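Local structure of Mll7089 protein (Mesorhizobium loti, 2OZ8) at residues R179-K184 against A216-L221; T237-V242 against A266-N271. The protein is of unknown function but belongs to the mandelate racemase branch of the enolase superfamily and may be a magnesium-dependent hydro-lyase. All coordinates share one frame; numbering follows the deposited sequence.

Contact 1: residues R179-K184 against A216-L221; sequences RLELLK and AGHDLL
One face of the His218 imidazole lies against the flank of helix 173-184, where the CB of Leu180 stands over the middle of the ring, 3.9 Å from its centroid and only 10° off the ring normal, a CH-pi contact. The CE1 corner of His218 reaches the helix backbone itself, 3.8 Å from the carbonyl C of Leu180, and Glu181 N comes to the ring obliquely. Leu180 CD1 reaches over to the CD2 side of the imidazole, 4.2 Å from His218 CD2. The ring is brought here by a first torsion of -50° in His218, which sets CG beside its own backbone N and opposite the carbonyl carbon. Further in, the methyls meet loosely, Leu180 CD2 lying 4.4 Å from Leu220 CD2. Ile213 of helix 203-215 touches Leu180, His218 and Leu220, and Ile195 of strand 192-196 also touches both leucines. The loop starts in a Schellman motif, with Gly217 at positive phi ending helix 203-215, and runs on to strand 222-224. Across these segments the helix and loop are joined by van der Waals and CH-pi contact alone. Glu181 OE2 is 5.2 Å from His218 NE2, too far for a bond, but this exposed carboxylate might favour protonation of the imidazole; Lys184 NZ, 6.9 Å from His218 ND1, would oppose it, and any net shift is probably small.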
# COMPACT_ATOMS: atom_id res chain seq x y z
N ARG A 179 -37.08 -20.26 -2.84
CA ARG A 179 -37.67 -18.97 -3.23
C ARG A 179 -37.32 -18.55 -4.66
O ARG A 179 -38.17 -18.04 -5.36
CB ARG A 179 -37.31 -17.83 -2.25
CG ARG A 179 -37.92 -17.98 -0.87
CD ARG A 179 -39.48 -18.01 -0.91
NE ARG A 179 -40.08 -16.75 -0.45
CZ ARG A 179 -41.11 -16.64 0.38
NH1 ARG A 179 -41.74 -17.70 0.87
NH2 ARG A 179 -41.54 -15.42 0.70
N LEU A 180 -36.07 -18.78 -5.09
CA LEU A 180 -35.63 -18.49 -6.46
C LEU A 180 -36.34 -19.40 -7.49
O LEU A 180 -36.77 -18.92 -8.57
CB LEU A 180 -34.11 -18.67 -6.61
CG LEU A 180 -33.15 -17.65 -6.02
CD1 LEU A 180 -31.77 -18.27 -5.77
CD2 LEU A 180 -33.06 -16.43 -6.93
N GLU A 181 -36.42 -20.70 -7.18
CA GLU A 181 -37.24 -21.61 -7.99
C GLU A 181 -38.73 -21.16 -8.05
O GLU A 181 -39.30 -21.15 -9.12
CB GLU A 181 -37.16 -23.07 -7.46
CG GLU A 181 -35.92 -23.87 -7.77
CD GLU A 181 -35.79 -25.13 -6.85
OE1 GLU A 181 -36.84 -25.65 -6.34
OE2 GLU A 181 -34.63 -25.61 -6.63
N LEU A 182 -39.35 -20.82 -6.91
CA LEU A 182 -40.73 -20.29 -6.90
C LEU A 182 -40.85 -19.06 -7.79
O LEU A 182 -41.81 -18.93 -8.57
CB LEU A 182 -41.18 -19.90 -5.50
CG LEU A 182 -41.93 -20.81 -4.53
CD1 LEU A 182 -42.70 -19.95 -3.50
CD2 LEU A 182 -42.89 -21.76 -5.31
N LEU A 183 -39.88 -18.15 -7.66
CA LEU A 183 -39.91 -16.95 -8.48
C LEU A 183 -39.89 -17.27 -9.99
O LEU A 183 -40.63 -16.64 -10.75
CB LEU A 183 -38.78 -15.99 -8.08
CG LEU A 183 -38.70 -14.68 -8.84
CD1 LEU A 183 -39.83 -13.68 -8.56
CD2 LEU A 183 -37.32 -14.03 -8.65
N LYS A 184 -39.09 -18.26 -10.40
CA LYS A 184 -38.99 -18.63 -11.81
C LYS A 184 -40.34 -19.17 -12.37
O LYS A 184 -40.68 -18.92 -13.53
CB LYS A 184 -37.79 -19.56 -12.06
CG LYS A 184 -37.85 -20.36 -13.37
CD LYS A 184 -36.49 -20.92 -13.94
CE LYS A 184 -36.75 -21.34 -15.44
NZ LYS A 184 -35.68 -22.01 -16.30
N ALA A 216 -27.20 -23.53 -10.31
CA ALA A 216 -28.60 -23.98 -10.30
C ALA A 216 -29.41 -23.35 -11.43
O ALA A 216 -30.61 -23.61 -11.56
CB ALA A 216 -29.26 -23.67 -8.97
N GLY A 217 -28.78 -22.49 -12.22
CA GLY A 217 -29.44 -21.91 -13.37
C GLY A 217 -30.07 -20.55 -13.15
O GLY A 217 -30.80 -20.08 -13.99
N HIS A 218 -29.77 -19.89 -12.04
CA HIS A 218 -30.33 -18.59 -11.82
C HIS A 218 -29.32 -17.48 -12.12
O HIS A 218 -28.30 -17.34 -11.45
CB HIS A 218 -30.88 -18.48 -10.39
CG HIS A 218 -31.78 -19.61 -9.97
ND1 HIS A 218 -33.11 -19.68 -10.32
CD2 HIS A 218 -31.54 -20.68 -9.18
CE1 HIS A 218 -33.65 -20.76 -9.78
NE2 HIS A 218 -32.72 -21.38 -9.08
N ASP A 219 -29.63 -16.68 -13.12
CA ASP A 219 -28.81 -15.57 -13.53
C ASP A 219 -29.25 -14.29 -12.81
O ASP A 219 -30.39 -13.88 -12.94
CB ASP A 219 -28.87 -15.41 -15.05
CG ASP A 219 -27.95 -16.41 -15.79
OD1 ASP A 219 -27.65 -17.53 -15.28
OD2 ASP A 219 -27.50 -16.07 -16.92
N LEU A 220 -28.34 -13.66 -12.06
CA LEU A 220 -28.64 -12.50 -11.27
C LEU A 220 -28.09 -11.27 -11.86
O LEU A 220 -26.92 -11.23 -12.21
CB LEU A 220 -28.07 -12.62 -9.86
CG LEU A 220 -28.49 -13.83 -9.04
CD1 LEU A 220 -27.70 -13.85 -7.75
CD2 LEU A 220 -29.98 -13.85 -8.73
N LEU A 221 -28.92 -10.23 -11.92
CA LEU A 221 -28.48 -8.86 -12.18
C LEU A 221 -27.59 -8.29 -11.07
O LEU A 221 -26.53 -7.69 -11.34
CB LEU A 221 -29.69 -7.98 -12.39
CG LEU A 221 -29.40 -6.59 -12.92
CD1 LEU A 221 -28.46 -6.67 -14.23
CD2 LEU A 221 -30.71 -5.83 -13.14

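Contact 2: residues T237-V242 against A266-N271; sequences TLRHAV and AADILN
Arg239 and Asp268 meet at an angle, the guanidinium plane standing 89° from the carboxylate plane. The aliphatic part of Arg239 passes over the carboxylate, with Arg239 CG 3.7 Å from Asp268 CG. Towards the preceding residue, Arg239 CD packs 3.4 Å from Ala267 C. Bends at chi2 (-131°) and chi3 (-59°) turn the arginine chain across the aspartate. At the guanidinium edge, in its plane, a water accepts from Arg239 NH1 at 2.7 Å. Asp268 OD1 also lies near that plane, but its place is less sure, so the water's bond to it and the long direct pair with Arg239 NH1 are equally doubtful.

The stronger partners lie farther out. Arg239 NH2 binds His265 O and forms a salt bridge with Asp233 of the second subunit, while Asp268 OD2 accepts from Ile247 N and pairs with Lys204 of that subunit. This lysine also bonds Arg239 O and Val242 O, so the buried charges belong to a subunit interface. Within the barrel, the contact joins the end of helix 232-241 to the loop that follows helix 255-263 and enters strand 269-272, which pairs in parallel with strand 246-249.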
# COMPACT_ATOMS: atom_id res chain seq x y z
N THR A 237 -13.21 -8.64 -2.24
CA THR A 237 -13.08 -10.05 -2.64
C THR A 237 -14.24 -10.51 -3.50
O THR A 237 -14.03 -11.15 -4.53
CB THR A 237 -12.88 -10.98 -1.42
OG1 THR A 237 -11.76 -10.49 -0.67
CG2 THR A 237 -12.60 -12.40 -1.88
N LEU A 238 -15.47 -10.15 -3.10
CA LEU A 238 -16.67 -10.43 -3.94
C LEU A 238 -16.60 -9.71 -5.27
O LEU A 238 -16.99 -10.26 -6.31
CB LEU A 238 -17.98 -10.02 -3.22
CG LEU A 238 -18.27 -10.86 -1.97
CD1 LEU A 238 -19.47 -10.32 -1.19
CD2 LEU A 238 -18.48 -12.31 -2.39
N ARG A 239 -16.18 -8.45 -5.23
CA ARG A 239 -16.16 -7.63 -6.42
C ARG A 239 -15.20 -8.27 -7.44
O ARG A 239 -15.49 -8.29 -8.64
CB ARG A 239 -15.71 -6.19 -6.11
CG ARG A 239 -16.83 -5.18 -5.87
CD ARG A 239 -16.58 -3.92 -6.71
NE ARG A 239 -15.32 -3.29 -6.41
CZ ARG A 239 -14.36 -2.99 -7.28
NH1 ARG A 239 -14.50 -3.17 -8.60
NH2 ARG A 239 -13.24 -2.48 -6.80
N HIS A 240 -14.05 -8.76 -6.95
CA HIS A 240 -13.02 -9.34 -7.79
C HIS A 240 -13.33 -10.75 -8.29
O HIS A 240 -12.92 -11.08 -9.39
CB HIS A 240 -11.67 -9.31 -7.11
CG HIS A 240 -11.23 -7.93 -6.71
ND1 HIS A 240 -10.25 -7.71 -5.76
CD2 HIS A 240 -11.61 -6.70 -7.15
CE1 HIS A 240 -10.08 -6.40 -5.61
NE2 HIS A 240 -10.88 -5.77 -6.45
N ALA A 241 -14.07 -11.55 -7.52
CA ALA A 241 -14.23 -12.98 -7.84
C ALA A 241 -15.50 -13.28 -8.57
O ALA A 241 -15.56 -14.25 -9.35
CB ALA A 241 -14.17 -13.84 -6.54
N VAL A 242 -16.52 -12.47 -8.30
CA VAL A 242 -17.86 -12.65 -8.85
C VAL A 242 -17.88 -11.90 -10.19
O VAL A 242 -18.19 -10.68 -10.28
CB VAL A 242 -18.92 -12.14 -7.82
CG1 VAL A 242 -20.28 -12.26 -8.35
CG2 VAL A 242 -18.82 -12.91 -6.51
N ALA A 266 -15.40 -0.78 -2.88
CA ALA A 266 -16.14 -1.85 -2.24
C ALA A 266 -17.56 -2.07 -2.80
O ALA A 266 -18.37 -2.77 -2.20
CB ALA A 266 -16.19 -1.56 -0.74
N ALA A 267 -17.86 -1.50 -3.95
CA ALA A 267 -19.17 -1.63 -4.52
C ALA A 267 -19.04 -1.63 -6.02
O ALA A 267 -18.34 -0.79 -6.57
CB ALA A 267 -20.03 -0.41 -4.12
N ASP A 268 -19.73 -2.56 -6.67
CA ASP A 268 -19.95 -2.42 -8.10
C ASP A 268 -21.08 -1.43 -8.35
O ASP A 268 -21.08 -0.75 -9.36
CB ASP A 268 -20.32 -3.75 -8.75
CG ASP A 268 -19.21 -4.76 -8.72
OD1 ASP A 268 -18.04 -4.42 -8.97
OD2 ASP A 268 -19.53 -5.93 -8.49
N ILE A 269 -22.06 -1.40 -7.46
CA ILE A 269 -23.19 -0.45 -7.59
C ILE A 269 -23.39 0.15 -6.20
O ILE A 269 -23.27 -0.59 -5.23
CB ILE A 269 -24.53 -1.11 -7.97
CG1 ILE A 269 -24.44 -1.91 -9.25
CG2 ILE A 269 -25.71 -0.05 -8.10
CD1 ILE A 269 -25.49 -2.92 -9.32
N LEU A 270 -23.63 1.47 -6.11
CA LEU A 270 -23.96 2.09 -4.83
C LEU A 270 -25.49 2.22 -4.66
O LEU A 270 -26.10 2.80 -5.56
CB LEU A 270 -23.22 3.44 -4.65
CG LEU A 270 -23.55 4.32 -3.41
CD1 LEU A 270 -22.88 3.79 -2.18
CD2 LEU A 270 -23.08 5.73 -3.63
N ASN A 271 -26.12 1.64 -3.62
CA ASN A 271 -27.58 1.89 -3.39
C ASN A 271 -27.77 3.12 -2.51
O ASN A 271 -27.01 3.36 -1.59
CB ASN A 271 -28.30 0.70 -2.76
CG ASN A 271 -29.85 0.76 -2.90
OD1 ASN A 271 -30.57 0.88 -1.87
ND2 ASN A 271 -30.36 0.64 -4.14
O HOH W 1 -15.92 -4.04 -10.76

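How the contacts relate
Both contacts belong to the parallel beta/alpha barrel of the enolase superfamily. Contact 1 ends just before strand 222-224; helix 232-241, which carries the first segment of contact 2, is the next helix. Their centres are 20 Å apart and their nearest atoms about 5 Å, so they do not touch. Helix 203-215 packs on both, its Leu207 touching Leu238 and Val242 of contact 2. Contact 1 is partly buried with no other chain of the assembly touching its segments, whereas contact 2 is buried and meets two neighbouring subunits. Both involve loops leading into the starts of barrel strands; since active sites of this superfamily lie at the C-terminal strand ends, both are probably on the barrel's far side.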